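Local coordinates for aminotransferase (Psychrobacter arcticus 273-4, PDB 3IF2), which binds pyridoxal 5'-phosphate and probably acts as an amino-acid aminotransferase, perhaps of the valine-pyruvate type, at residues Q19-A27 with Y383-V394; L375-Y383 with Q409-M417. All coordinates share one frame; numbering follows the deposited sequence.

Contact 1. Residues Q19-A27 with Y383-V394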
ATOM      1  N   GLN A  19      -6.491  -6.586 -19.735  1.00 50.57           N
ATOM      2  CA  GLN A  19      -7.073  -7.787 -20.389  1.00 51.34           C
ATOM      3  C   GLN A  19      -6.135  -9.008 -20.288  1.00 51.05           C
ATOM      4  O   GLN A  19      -6.597 -10.123 -20.060  1.00 51.24           O
ATOM      5  CB  GLN A  19      -7.540  -7.501 -21.836  1.00 52.19           C
ATOM      6  CG  GLN A  19      -8.882  -6.722 -21.867  1.00 53.54           C
ATOM      7  CD  GLN A  19      -9.292  -6.126 -23.240  1.00 54.36           C
ATOM      8  OE1 GLN A  19      -8.718  -6.438 -24.290  1.00 54.96           O
ATOM      9  NE2 GLN A  19     -10.304  -5.256 -23.214  1.00 54.18           N
ATOM     10  N   LEU A  20      -4.832  -8.789 -20.412  1.00 50.87           N
ATOM     11  CA  LEU A  20      -3.839  -9.849 -20.221  1.00 51.38           C
ATOM     12  C   LEU A  20      -3.869 -10.296 -18.741  1.00 52.82           C
ATOM     13  O   LEU A  20      -3.944 -11.490 -18.468  1.00 53.26           O
ATOM     14  CB  LEU A  20      -2.431  -9.369 -20.634  1.00 50.75           C
ATOM     15  CG  LEU A  20      -1.215 -10.314 -20.572  1.00 50.55           C
ATOM     16  CD1 LEU A  20      -1.295 -11.457 -21.599  1.00 49.63           C
ATOM     17  CD2 LEU A  20       0.075  -9.523 -20.765  1.00 49.94           C
HETATM   18  N   MSE A  21      -3.846  -9.340 -17.805  1.00 54.24           N
HETATM   19  CA  MSE A  21      -3.901  -9.640 -16.361  1.00 55.82           C
HETATM   20  C   MSE A  21      -5.174 -10.383 -15.942  1.00 55.46           C
HETATM   21  O   MSE A  21      -5.117 -11.214 -15.040  1.00 55.44           O
HETATM   22  CB  MSE A  21      -3.686  -8.381 -15.489  1.00 57.53           C
HETATM   23  CG  MSE A  21      -2.269  -7.776 -15.569  1.00 59.39           C
HETATM   24 SE   MSE A  21      -0.812  -9.091 -15.319  0.75 62.90          SE
HETATM   25  CE  MSE A  21      -1.124  -9.415 -13.356  1.00 61.95           C
ATOM     26  N   ASP A  22      -6.293 -10.097 -16.606  1.00 55.33           N
ATOM     27  CA  ASP A  22      -7.563 -10.805 -16.368  1.00 55.42           C
ATOM     28  C   ASP A  22      -7.474 -12.268 -16.816  1.00 55.88           C
ATOM     29  O   ASP A  22      -7.869 -13.162 -16.066  1.00 56.12           O
ATOM     30  CB  ASP A  22      -8.760 -10.109 -17.063  1.00 55.02           C
ATOM     31  CG  ASP A  22      -9.148  -8.772 -16.413  1.00 54.61           C
ATOM     32  OD1 ASP A  22      -8.923  -8.564 -15.200  1.00 54.46           O
ATOM     33  OD2 ASP A  22      -9.698  -7.918 -17.130  1.00 54.60           O
ATOM     34  N   ASP A  23      -6.948 -12.504 -18.019  1.00 56.14           N
ATOM     35  CA  ASP A  23      -6.756 -13.877 -18.538  1.00 56.73           C
ATOM     36  C   ASP A  23      -5.809 -14.720 -17.663  1.00 57.37           C
ATOM     37  O   ASP A  23      -6.046 -15.910 -17.455  1.00 56.73           O
ATOM     38  CB  ASP A  23      -6.243 -13.846 -19.981  1.00 56.57           C
ATOM     39  CG  ASP A  23      -7.262 -13.299 -20.965  1.00 56.55           C
ATOM     40  OD1 ASP A  23      -8.401 -12.973 -20.577  1.00 56.85           O
ATOM     41  OD2 ASP A  23      -6.924 -13.191 -22.153  1.00 56.68           O
ATOM     42  N   LEU A  24      -4.754 -14.087 -17.162  1.00 58.87           N
ATOM     43  CA  LEU A  24      -3.795 -14.738 -16.256  1.00 60.78           C
ATOM     44  C   LEU A  24      -4.426 -15.008 -14.855  1.00 62.13           C
ATOM     45  O   LEU A  24      -4.129 -16.037 -14.218  1.00 62.71           O
ATOM     46  CB  LEU A  24      -2.452 -13.955 -16.185  1.00 60.78           C
ATOM     47  CG  LEU A  24      -1.385 -14.184 -17.302  1.00 60.94           C
ATOM     48  CD1 LEU A  24      -1.932 -14.143 -18.734  1.00 59.88           C
ATOM     49  CD2 LEU A  24      -0.157 -13.220 -17.130  1.00 60.60           C
ATOM     50  N   GLY A  25      -5.289 -14.099 -14.391  1.00 62.82           N
ATOM     51  CA  GLY A  25      -6.027 -14.274 -13.131  1.00 62.98           C
ATOM     52  C   GLY A  25      -7.129 -15.321 -13.247  1.00 63.12           C
ATOM     53  O   GLY A  25      -7.371 -16.064 -12.294  1.00 63.60           O
ATOM     54  N   ASP A  26      -7.798 -15.370 -14.405  1.00 63.09           N
ATOM     55  CA  ASP A  26      -8.880 -16.331 -14.668  1.00 63.65           C
ATOM     56  C   ASP A  26      -8.364 -17.778 -14.730  1.00 65.14           C
ATOM     57  O   ASP A  26      -8.960 -18.669 -14.098  1.00 65.96           O
ATOM     58  CB  ASP A  26      -9.660 -15.984 -15.964  1.00 62.88           C
ATOM     59  CG  ASP A  26     -10.553 -14.715 -15.838  1.00 62.38           C
ATOM     60  OD1 ASP A  26     -10.726 -14.150 -14.736  1.00 61.33           O
ATOM     61  OD2 ASP A  26     -11.099 -14.279 -16.877  1.00 61.85           O
ATOM     62  N   ALA A  27      -7.269 -17.992 -15.479  1.00 65.93           N
ATOM     63  CA  ALA A  27      -6.600 -19.312 -15.631  1.00 65.95           C
ATOM     64  C   ALA A  27      -6.243 -19.964 -14.291  1.00 66.00           C
ATOM     65  O   ALA A  27      -6.469 -21.166 -14.123  1.00 66.52           O
ATOM     66  CB  ALA A  27      -5.349 -19.185 -16.483  1.00 65.99           C
ATOM     67  N   TYR A 383       0.269 -16.076 -28.323  1.00 40.19           N
ATOM     68  CA  TYR A 383      -0.299 -16.124 -26.960  1.00 40.65           C
ATOM     69  C   TYR A 383      -1.741 -16.655 -26.929  1.00 41.19           C
ATOM     70  O   TYR A 383      -2.067 -17.483 -26.087  1.00 40.80           O
ATOM     71  CB  TYR A 383      -0.204 -14.748 -26.281  1.00 40.49           C
ATOM     72  CG  TYR A 383      -1.147 -14.539 -25.122  1.00 40.48           C
ATOM     73  CD1 TYR A 383      -0.821 -14.979 -23.837  1.00 40.61           C
ATOM     74  CD2 TYR A 383      -2.377 -13.885 -25.307  1.00 40.63           C
ATOM     75  CE1 TYR A 383      -1.709 -14.784 -22.755  1.00 40.33           C
ATOM     76  CE2 TYR A 383      -3.269 -13.687 -24.236  1.00 40.45           C
ATOM     77  CZ  TYR A 383      -2.928 -14.145 -22.973  1.00 40.23           C
ATOM     78  OH  TYR A 383      -3.803 -13.948 -21.949  1.00 40.93           O
ATOM     79  N   GLU A 384      -2.580 -16.178 -27.854  1.00 42.69           N
ATOM     80  CA  GLU A 384      -3.990 -16.605 -27.947  1.00 43.04           C
ATOM     81  C   GLU A 384      -4.106 -18.079 -28.312  1.00 42.51           C
ATOM     82  O   GLU A 384      -4.935 -18.790 -27.749  1.00 42.44           O
ATOM     83  CB  GLU A 384      -4.782 -15.757 -28.969  1.00 43.52           C
ATOM     84  CG  GLU A 384      -4.931 -14.262 -28.622  1.00 44.34           C
ATOM     85  CD  GLU A 384      -5.813 -13.953 -27.403  1.00 45.06           C
ATOM     86  OE1 GLU A 384      -6.711 -14.764 -27.076  1.00 45.87           O
ATOM     87  OE2 GLU A 384      -5.615 -12.870 -26.788  1.00 45.07           O
ATOM     88  N   ARG A 385      -3.280 -18.526 -29.254  1.00 42.72           N
ATOM     89  CA  ARG A 385      -3.287 -19.932 -29.699  1.00 43.47           C
ATOM     90  C   ARG A 385      -2.832 -20.890 -28.610  1.00 43.32           C
ATOM     91  O   ARG A 385      -3.446 -21.943 -28.424  1.00 43.80           O
ATOM     92  CB  ARG A 385      -2.429 -20.120 -30.946  1.00 43.87           C
ATOM     93  CG  ARG A 385      -3.051 -19.500 -32.183  1.00 44.34           C
ATOM     94  CD  ARG A 385      -2.014 -19.336 -33.265  1.00 44.84           C
ATOM     95  NE  ARG A 385      -2.533 -18.527 -34.368  1.00 44.97           N
ATOM     96  CZ  ARG A 385      -2.743 -18.921 -35.628  1.00 44.51           C
ATOM     97  NH1 ARG A 385      -2.436 -20.151 -36.067  1.00 43.58           N
ATOM     98  NH2 ARG A 385      -3.230 -18.023 -36.486  1.00 44.55           N
ATOM     99  N   LEU A 386      -1.758 -20.517 -27.910  1.00 42.98           N
ATOM    100  CA  LEU A 386      -1.245 -21.291 -26.766  1.00 42.13           C
ATOM    101  C   LEU A 386      -2.275 -21.314 -25.619  1.00 42.39           C
ATOM    102  O   LEU A 386      -2.491 -22.376 -25.021  1.00 41.87           O
ATOM    103  CB  LEU A 386       0.104 -20.742 -26.280  1.00 41.02           C
ATOM    104  CG  LEU A 386       1.291 -20.788 -27.242  1.00 40.36           C
ATOM    105  CD1 LEU A 386       2.440 -19.950 -26.710  1.00 39.65           C
ATOM    106  CD2 LEU A 386       1.726 -22.217 -27.499  1.00 40.70           C
ATOM    107  N   LYS A 387      -2.916 -20.167 -25.341  1.00 43.26           N
ATOM    108  CA  LYS A 387      -3.956 -20.059 -24.279  1.00 44.23           C
ATOM    109  C   LYS A 387      -5.126 -21.023 -24.515  1.00 44.23           C
ATOM    110  O   LYS A 387      -5.611 -21.640 -23.555  1.00 44.87           O
ATOM    111  CB  LYS A 387      -4.460 -18.609 -24.118  1.00 44.66           C
ATOM    112  CG  LYS A 387      -5.588 -18.386 -23.070  1.00 45.33           C
ATOM    113  CD  LYS A 387      -5.746 -16.905 -22.638  1.00 45.70           C
ATOM    114  CE  LYS A 387      -6.027 -15.956 -23.818  1.00 46.42           C
ATOM    115  NZ  LYS A 387      -7.329 -16.168 -24.522  1.00 46.25           N
ATOM    116  N   ALA A 388      -5.551 -21.139 -25.781  1.00 43.84           N
ATOM    117  CA  ALA A 388      -6.612 -22.075 -26.206  1.00 43.36           C
ATOM    118  C   ALA A 388      -6.174 -23.558 -26.110  1.00 43.04           C
ATOM    119  O   ALA A 388      -7.042 -24.431 -26.094  1.00 42.65           O
ATOM    120  CB  ALA A 388      -7.120 -21.737 -27.643  1.00 42.55           C
ATOM    121  N   LYS A 389      -4.851 -23.831 -26.079  1.00 42.70           N
ATOM    122  CA  LYS A 389      -4.272 -25.188 -25.882  1.00 42.22           C
ATOM    123  C   LYS A 389      -3.693 -25.387 -24.449  1.00 42.02           C
ATOM    124  O   LYS A 389      -2.825 -26.251 -24.221  1.00 42.66           O
ATOM    125  CB  LYS A 389      -3.219 -25.500 -26.968  1.00 42.08           C
ATOM    126  CG  LYS A 389      -3.758 -25.369 -28.402  1.00 42.24           C
ATOM    127  CD  LYS A 389      -2.744 -25.767 -29.492  1.00 42.30           C
ATOM    128  CE  LYS A 389      -2.816 -27.259 -29.836  1.00 42.57           C
ATOM    129  NZ  LYS A 389      -4.058 -27.652 -30.586  1.00 41.97           N
ATOM    130  N   GLY A 390      -4.170 -24.584 -23.493  1.00 41.06           N
ATOM    131  CA  GLY A 390      -3.784 -24.699 -22.093  1.00 40.59           C
ATOM    132  C   GLY A 390      -2.452 -24.164 -21.588  1.00 40.30           C
ATOM    133  O   GLY A 390      -2.211 -24.261 -20.383  1.00 40.89           O
ATOM    134  N   THR A 391      -1.595 -23.615 -22.459  1.00 39.29           N
ATOM    135  CA  THR A 391      -0.273 -23.071 -22.056  1.00 38.67           C
ATOM    136  C   THR A 391      -0.254 -21.519 -22.080  1.00 39.05           C
ATOM    137  O   THR A 391      -0.572 -20.899 -23.103  1.00 38.73           O
ATOM    138  CB  THR A 391       0.853 -23.666 -22.925  1.00 38.04           C
ATOM    139  OG1 THR A 391       0.865 -25.084 -22.756  1.00 38.25           O
ATOM    140  CG2 THR A 391       2.223 -23.133 -22.522  1.00 37.58           C
ATOM    141  N   LEU A 392       0.132 -20.905 -20.955  1.00 38.68           N
ATOM    142  CA  LEU A 392       0.141 -19.450 -20.817  1.00 38.95           C
ATOM    143  C   LEU A 392       1.541 -18.882 -20.705  1.00 38.34           C
ATOM    144  O   LEU A 392       2.278 -19.274 -19.826  1.00 39.92           O
ATOM    145  CB  LEU A 392      -0.708 -19.008 -19.622  1.00 39.70           C
ATOM    146  CG  LEU A 392      -2.223 -18.908 -19.894  1.00 40.70           C
ATOM    147  CD1 LEU A 392      -2.860 -20.255 -20.224  1.00 41.00           C
ATOM    148  CD2 LEU A 392      -2.934 -18.273 -18.698  1.00 41.49           C
ATOM    149  N   ILE A 393       1.884 -17.969 -21.612  1.00 36.92           N
ATOM    150  CA  ILE A 393       3.142 -17.221 -21.607  1.00 35.75           C
ATOM    151  C   ILE A 393       2.745 -15.739 -21.687  1.00 34.72           C
ATOM    152  O   ILE A 393       1.565 -15.439 -21.649  1.00 34.87           O
ATOM    153  CB  ILE A 393       4.106 -17.719 -22.738  1.00 36.01           C
ATOM    154  CG1 ILE A 393       3.502 -17.637 -24.154  1.00 35.70           C
ATOM    155  CG2 ILE A 393       4.479 -19.182 -22.482  1.00 35.74           C
ATOM    156  CD1 ILE A 393       3.304 -16.251 -24.717  1.00 35.60           C
ATOM    157  N   VAL A 394       3.699 -14.815 -21.756  1.00 34.56           N
ATOM    158  CA  VAL A 394       3.389 -13.381 -21.910  1.00 34.14           C
ATOM    159  C   VAL A 394       3.968 -12.873 -23.257  1.00 34.12           C
ATOM    160  O   VAL A 394       5.158 -13.084 -23.530  1.00 33.07           O
ATOM    161  CB  VAL A 394       3.906 -12.540 -20.733  1.00 34.34           C
ATOM    162  CG1 VAL A 394       3.330 -11.124 -20.796  1.00 34.37           C
ATOM    163  CG2 VAL A 394       3.497 -13.175 -19.401  1.00 34.96           C
TER
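Y383 reaches from helix 379-388 to helix 16-29 and meets it with both ring and hydroxyl. CB heads toward helix 16-29, and chi1 of 160°, which sets CG opposite the backbone N, carries the ring on. Farther out, one ring face receives L20 CD1, a CH-pi contact with the methyl 3.9 Å from the ring centroid; CE1 and CZ lie closest to it. L24 CD1 comes up at the ring edge beside CE1. At the tip, OH donates to D23 OD2 over 3.2 Å, using the anti lone pair of that oxygen. Carboxylate and ring planes are only 7° apart, so D23 continues the plane of the phenol, and its CB also rests against OH.

D23 OD2 has a second, looser partner in K387. The lysine chain bends at its last two torsions, laying CE 3.3 Å from D23 OD2 while NZ stays at 3.8 Å from that oxygen, a long salt bridge. NZ is held more closely by E384 OE1, at 3.0 Å, so the lysine probably offsets both acids.

Next to these polar groups, helix 16-29 packs on the chain that follows helix 379-388. A27 CB meets L392 CD2 at 3.4 Å, and L20 CD2 meets V394 CG1 at 3.6 Å. Helix 379-388 ends in a Schellman motif with G390 as the C-prime residue, and the backbone then enters strand 391-392. The two short helix segments run nearly parallel, 15° apart, with axes 12.8 Å from each other: helix 16-29, near the N-terminus, packed on a helix-turn-strand unit of the class I and II aminotransferase fold.

Contact 2. Residues L375-Y383 with Q409-M417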
ATOM      1  N   LEU A 375       8.496 -14.709 -37.448  1.00 38.42           N
ATOM      2  CA  LEU A 375       7.349 -15.552 -37.096  1.00 38.42           C
ATOM      3  C   LEU A 375       6.167 -15.100 -37.972  1.00 38.77           C
ATOM      4  O   LEU A 375       5.913 -13.889 -38.057  1.00 38.83           O
ATOM      5  CB  LEU A 375       7.027 -15.450 -35.597  1.00 38.04           C
ATOM      6  CG  LEU A 375       5.951 -16.366 -34.983  1.00 37.84           C
ATOM      7  CD1 LEU A 375       6.236 -17.835 -35.224  1.00 37.47           C
ATOM      8  CD2 LEU A 375       5.790 -16.094 -33.472  1.00 36.72           C
ATOM      9  N   PRO A 376       5.473 -16.047 -38.661  1.00 39.09           N
ATOM     10  CA  PRO A 376       4.349 -15.635 -39.547  1.00 38.83           C
ATOM     11  C   PRO A 376       3.155 -14.955 -38.855  1.00 38.63           C
ATOM     12  O   PRO A 376       2.380 -14.284 -39.531  1.00 39.08           O
ATOM     13  CB  PRO A 376       3.911 -16.942 -40.222  1.00 38.95           C
ATOM     14  CG  PRO A 376       4.961 -17.926 -39.916  1.00 39.07           C
ATOM     15  CD  PRO A 376       5.618 -17.515 -38.652  1.00 38.85           C
ATOM     16  N   ILE A 377       3.004 -15.157 -37.542  1.00 37.64           N
ATOM     17  CA  ILE A 377       1.972 -14.495 -36.745  1.00 36.72           C
ATOM     18  C   ILE A 377       2.679 -13.595 -35.728  1.00 35.92           C
ATOM     19  O   ILE A 377       3.899 -13.674 -35.572  1.00 35.64           O
ATOM     20  CB  ILE A 377       0.996 -15.535 -36.077  1.00 36.48           C
ATOM     21  CG1 ILE A 377       1.688 -16.428 -35.019  1.00 35.88           C
ATOM     22  CG2 ILE A 377       0.322 -16.396 -37.169  1.00 34.97           C
ATOM     23  CD1 ILE A 377       0.745 -17.411 -34.328  1.00 35.36           C
ATOM     24  N   SER A 378       1.924 -12.707 -35.090  1.00 34.72           N
ATOM     25  CA  SER A 378       2.478 -11.859 -34.021  1.00 34.73           C
ATOM     26  C   SER A 378       2.489 -12.697 -32.741  1.00 34.90           C
ATOM     27  O   SER A 378       1.681 -13.632 -32.606  1.00 35.59           O
ATOM     28  CB  SER A 378       1.652 -10.580 -33.799  1.00 33.57           C
ATOM     29  OG  SER A 378       0.391 -10.850 -33.225  1.00 32.70           O
ATOM     30  N   THR A 379       3.374 -12.363 -31.804  1.00 34.39           N
ATOM     31  CA  THR A 379       3.431 -13.080 -30.522  1.00 34.35           C
ATOM     32  C   THR A 379       2.154 -12.889 -29.689  1.00 35.65           C
ATOM     33  O   THR A 379       1.815 -13.779 -28.912  1.00 35.44           O
ATOM     34  CB  THR A 379       4.715 -12.807 -29.742  1.00 33.49           C
ATOM     35  OG1 THR A 379       4.952 -11.398 -29.642  1.00 32.87           O
ATOM     36  CG2 THR A 379       5.888 -13.487 -30.449  1.00 32.69           C
ATOM     37  N   LEU A 380       1.433 -11.773 -29.875  1.00 37.72           N
ATOM     38  CA  LEU A 380       0.094 -11.602 -29.260  1.00 39.53           C
ATOM     39  C   LEU A 380      -0.887 -12.665 -29.786  1.00 40.93           C
ATOM     40  O   LEU A 380      -1.766 -13.106 -29.048  1.00 40.81           O
ATOM     41  CB  LEU A 380      -0.499 -10.209 -29.517  1.00 39.70           C
ATOM     42  CG  LEU A 380      -1.909  -9.923 -28.912  1.00 40.02           C
ATOM     43  CD1 LEU A 380      -1.949 -10.204 -27.383  1.00 39.12           C
ATOM     44  CD2 LEU A 380      -2.407  -8.506 -29.239  1.00 38.59           C
ATOM     45  N   ASP A 381      -0.719 -13.044 -31.056  1.00 42.40           N
ATOM     46  CA  ASP A 381      -1.520 -14.074 -31.720  1.00 43.63           C
ATOM     47  C   ASP A 381      -1.066 -15.462 -31.238  1.00 43.10           C
ATOM     48  O   ASP A 381      -1.905 -16.331 -30.983  1.00 43.53           O
ATOM     49  CB  ASP A 381      -1.384 -13.942 -33.243  1.00 45.64           C
ATOM     50  CG  ASP A 381      -2.645 -14.335 -33.986  1.00 47.40           C
ATOM     51  OD1 ASP A 381      -3.234 -15.410 -33.684  1.00 48.94           O
ATOM     52  OD2 ASP A 381      -3.027 -13.557 -34.894  1.00 47.77           O
ATOM     53  N   LEU A 382       0.254 -15.665 -31.127  1.00 41.86           N
ATOM     54  CA  LEU A 382       0.821 -16.897 -30.555  1.00 40.76           C
ATOM     55  C   LEU A 382       0.271 -17.121 -29.141  1.00 40.00           C
ATOM     56  O   LEU A 382      -0.156 -18.212 -28.822  1.00 39.76           O
ATOM     57  CB  LEU A 382       2.357 -16.850 -30.513  1.00 40.13           C
ATOM     58  CG  LEU A 382       3.129 -18.055 -29.963  1.00 39.01           C
ATOM     59  CD1 LEU A 382       2.693 -19.299 -30.698  1.00 38.70           C
ATOM     60  CD2 LEU A 382       4.651 -17.842 -30.065  1.00 37.74           C
ATOM     61  N   TYR A 383       0.269 -16.076 -28.323  1.00 40.19           N
ATOM     62  CA  TYR A 383      -0.299 -16.124 -26.960  1.00 40.65           C
ATOM     63  C   TYR A 383      -1.741 -16.655 -26.929  1.00 41.19           C
ATOM     64  O   TYR A 383      -2.067 -17.483 -26.087  1.00 40.80           O
ATOM     65  CB  TYR A 383      -0.204 -14.748 -26.281  1.00 40.49           C
ATOM     66  CG  TYR A 383      -1.147 -14.539 -25.122  1.00 40.48           C
ATOM     67  CD1 TYR A 383      -0.821 -14.979 -23.837  1.00 40.61           C
ATOM     68  CD2 TYR A 383      -2.377 -13.885 -25.307  1.00 40.63           C
ATOM     69  CE1 TYR A 383      -1.709 -14.784 -22.755  1.00 40.33           C
ATOM     70  CE2 TYR A 383      -3.269 -13.687 -24.236  1.00 40.45           C
ATOM     71  CZ  TYR A 383      -2.928 -14.145 -22.973  1.00 40.23           C
ATOM     72  OH  TYR A 383      -3.803 -13.948 -21.949  1.00 40.93           O
ATOM     73  N   GLN A 409       8.381  -4.463 -35.512  1.00 35.05           N
ATOM     74  CA  GLN A 409       8.502  -5.909 -35.774  1.00 35.45           C
ATOM     75  C   GLN A 409       9.013  -6.684 -34.562  1.00 35.25           C
ATOM     76  O   GLN A 409       8.366  -7.625 -34.115  1.00 35.28           O
ATOM     77  CB  GLN A 409       9.410  -6.173 -36.994  1.00 35.80           C
ATOM     78  CG  GLN A 409       9.667  -7.654 -37.350  1.00 36.03           C
ATOM     79  CD  GLN A 409      10.584  -7.857 -38.563  1.00 36.18           C
ATOM     80  OE1 GLN A 409      10.665  -7.008 -39.444  1.00 36.45           O
ATOM     81  NE2 GLN A 409      11.257  -9.015 -38.615  1.00 35.43           N
ATOM     82  N   HIS A 410      10.148  -6.252 -34.028  1.00 35.20           N
ATOM     83  CA  HIS A 410      10.774  -6.921 -32.894  1.00 35.61           C
ATOM     84  C   HIS A 410       9.844  -7.056 -31.671  1.00 35.73           C
ATOM     85  O   HIS A 410       9.855  -8.098 -31.015  1.00 36.11           O
ATOM     86  CB  HIS A 410      12.084  -6.234 -32.509  1.00 35.77           C
ATOM     87  CG  HIS A 410      12.908  -7.019 -31.532  1.00 36.48           C
ATOM     88  ND1 HIS A 410      13.614  -8.146 -31.893  1.00 35.89           N
ATOM     89  CD2 HIS A 410      13.145  -6.831 -30.211  1.00 35.93           C
ATOM     90  CE1 HIS A 410      14.247  -8.619 -30.837  1.00 36.05           C
ATOM     91  NE2 HIS A 410      13.985  -7.836 -29.808  1.00 36.08           N
ATOM     92  N   ALA A 411       9.030  -6.029 -31.403  1.00 35.02           N
ATOM     93  CA  ALA A 411       8.046  -6.055 -30.308  1.00 34.53           C
ATOM     94  C   ALA A 411       6.896  -7.068 -30.512  1.00 34.30           C
ATOM     95  O   ALA A 411       6.150  -7.329 -29.567  1.00 35.20           O
ATOM     96  CB  ALA A 411       7.479  -4.636 -30.033  1.00 33.18           C
ATOM     97  N   HIS A 412       6.741  -7.613 -31.716  1.00 34.33           N
ATOM     98  CA  HIS A 412       5.738  -8.642 -32.012  1.00 35.66           C
ATOM     99  C   HIS A 412       6.346 -10.036 -32.245  1.00 34.92           C
ATOM    100  O   HIS A 412       5.616 -10.959 -32.653  1.00 34.85           O
ATOM    101  CB  HIS A 412       4.912  -8.222 -33.246  1.00 37.35           C
ATOM    102  CG  HIS A 412       4.108  -6.983 -33.026  1.00 39.24           C
ATOM    103  ND1 HIS A 412       3.074  -6.926 -32.116  1.00 40.59           N
ATOM    104  CD2 HIS A 412       4.188  -5.755 -33.587  1.00 40.19           C
ATOM    105  CE1 HIS A 412       2.547  -5.713 -32.129  1.00 40.91           C
ATOM    106  NE2 HIS A 412       3.206  -4.984 -33.013  1.00 40.98           N
ATOM    107  N   GLU A 413       7.646 -10.205 -31.965  1.00 34.04           N
ATOM    108  CA  GLU A 413       8.369 -11.476 -32.213  1.00 33.90           C
ATOM    109  C   GLU A 413       8.908 -12.200 -30.974  1.00 33.44           C
ATOM    110  O   GLU A 413       9.519 -13.241 -31.119  1.00 32.70           O
ATOM    111  CB  GLU A 413       9.494 -11.243 -33.245  1.00 33.74           C
ATOM    112  CG  GLU A 413       8.973 -11.024 -34.662  1.00 33.33           C
ATOM    113  CD  GLU A 413      10.066 -10.889 -35.709  1.00 33.81           C
ATOM    114  OE1 GLU A 413      11.262 -10.762 -35.342  1.00 33.95           O
ATOM    115  OE2 GLU A 413       9.713 -10.898 -36.922  1.00 34.16           O
ATOM    116  N   CYS A 414       8.641 -11.703 -29.767  1.00 33.51           N
ATOM    117  CA  CYS A 414       9.147 -12.354 -28.562  1.00 33.58           C
ATOM    118  C   CYS A 414       8.092 -12.768 -27.551  1.00 33.38           C
ATOM    119  O   CYS A 414       6.938 -12.334 -27.638  1.00 32.55           O
ATOM    120  CB  CYS A 414      10.215 -11.478 -27.904  1.00 33.91           C
ATOM    121  SG  CYS A 414      11.501 -11.059 -29.043  1.00 34.11           S
ATOM    122  N   ILE A 415       8.484 -13.681 -26.650  1.00 33.47           N
ATOM    123  CA  ILE A 415       7.645 -14.079 -25.511  1.00 34.00           C
ATOM    124  C   ILE A 415       8.479 -14.161 -24.225  1.00 34.93           C
ATOM    125  O   ILE A 415       9.684 -14.415 -24.290  1.00 36.03           O
ATOM    126  CB  ILE A 415       6.812 -15.398 -25.755  1.00 33.90           C
ATOM    127  CG1 ILE A 415       7.678 -16.671 -25.767  1.00 33.97           C
ATOM    128  CG2 ILE A 415       5.945 -15.281 -27.048  1.00 31.98           C
ATOM    129  CD1 ILE A 415       6.868 -17.954 -26.068  1.00 33.80           C
ATOM    130  N   ARG A 416       7.847 -13.880 -23.081  1.00 35.19           N
ATOM    131  CA  ARG A 416       8.464 -14.083 -21.757  1.00 35.56           C
ATOM    132  C   ARG A 416       7.899 -15.407 -21.205  1.00 35.79           C
ATOM    133  O   ARG A 416       6.675 -15.650 -21.279  1.00 35.05           O
ATOM    134  CB  ARG A 416       8.163 -12.945 -20.782  1.00 35.51           C
ATOM    135  CG  ARG A 416       9.022 -12.975 -19.540  1.00 36.01           C
ATOM    136  CD  ARG A 416       8.476 -12.046 -18.469  1.00 36.26           C
ATOM    137  NE  ARG A 416       7.232 -12.520 -17.884  1.00 36.53           N
ATOM    138  CZ  ARG A 416       6.502 -11.847 -16.992  1.00 36.30           C
ATOM    139  NH1 ARG A 416       6.875 -10.648 -16.535  1.00 35.60           N
ATOM    140  NH2 ARG A 416       5.387 -12.398 -16.532  1.00 36.88           N
HETATM  141  N   MSE A 417       8.797 -16.240 -20.672  1.00 36.12           N
HETATM  142  CA  MSE A 417       8.472 -17.560 -20.106  1.00 36.56           C
HETATM  143  C   MSE A 417       9.052 -17.658 -18.704  1.00 36.66           C
HETATM  144  O   MSE A 417      10.228 -17.383 -18.524  1.00 36.45           O
HETATM  145  CB  MSE A 417       9.107 -18.639 -20.975  1.00 36.31           C
HETATM  146  CG  MSE A 417       8.741 -20.056 -20.580  1.00 36.34           C
HETATM  147 SE   MSE A 417       9.604 -21.358 -21.704  0.75 34.70          SE
HETATM  148  CE  MSE A 417      11.391 -20.999 -21.111  1.00 34.53           C
TER
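T379, in the first turn of helix 379-388, meets the chain entering strand 414-418 through its backbone and its side chain. Among the polar contacts, T379 N donates to H412 O at 2.8 Å, the N-H...O angle being 151°; the donor stands above the carbonyl plane. T379 OG1 is placed between the backbone N and the carbonyl carbon (chi1 50°); its firmer partner is S396 OG, which is also hydrogen-bonded to C414 O, while the direct approach of T379 OG1 to C414 O, 3.0 Å, is at best a weak bond. S378 CA adds a CH...O contact to H412 O. Just before the helix, S378 is the N-cap: its OG accepts from D381 N at 3.3 Å.

Apolar contacts lie alongside. T379 CG2 sits over the E413 backbone and 3.8 Å from I415 CG2, which also touches L382 CD2 at 4.2 Å; L382 and I415 cross at about a right angle. S378 CB meets H412 CB. A valine in place of T379 would probably cost S396 OG its hydroxyl partner on the helix, and C414 O the weak approach of that hydroxyl.

The helix and strand segments run 45° apart, their axes 8.6 Å from each other. Strand 414-418 lies between strands 367-372 and 394-395, bonded to both through its backbone, while L382 also packs on F372 and on V436 of helix 423-441.

Overall arrangement
Helix 379-388 joins the two contacts, whose centres are 14 Å apart: its first turn meets residues 409-417 in contact 2, and its later part faces helix 16-29 in contact 1. Y383 belongs to both ranges. The contacts also meet where strand 394-395 pairs with strand 414-418: V394 O and R416 N are 2.8 Å apart, a probable hydrogen bond, and I393 CB packs against R416 O. Neither contact forms the pyridoxal 5'-phosphate pocket, but both approach it: the V394 side chain is about 11 Å from the bound cofactor and about 8 Å from the side chain of N217, a cofactor-binding residue. From contact 2, R416 NH1 reaches N217 OD1 by a hydrogen bond.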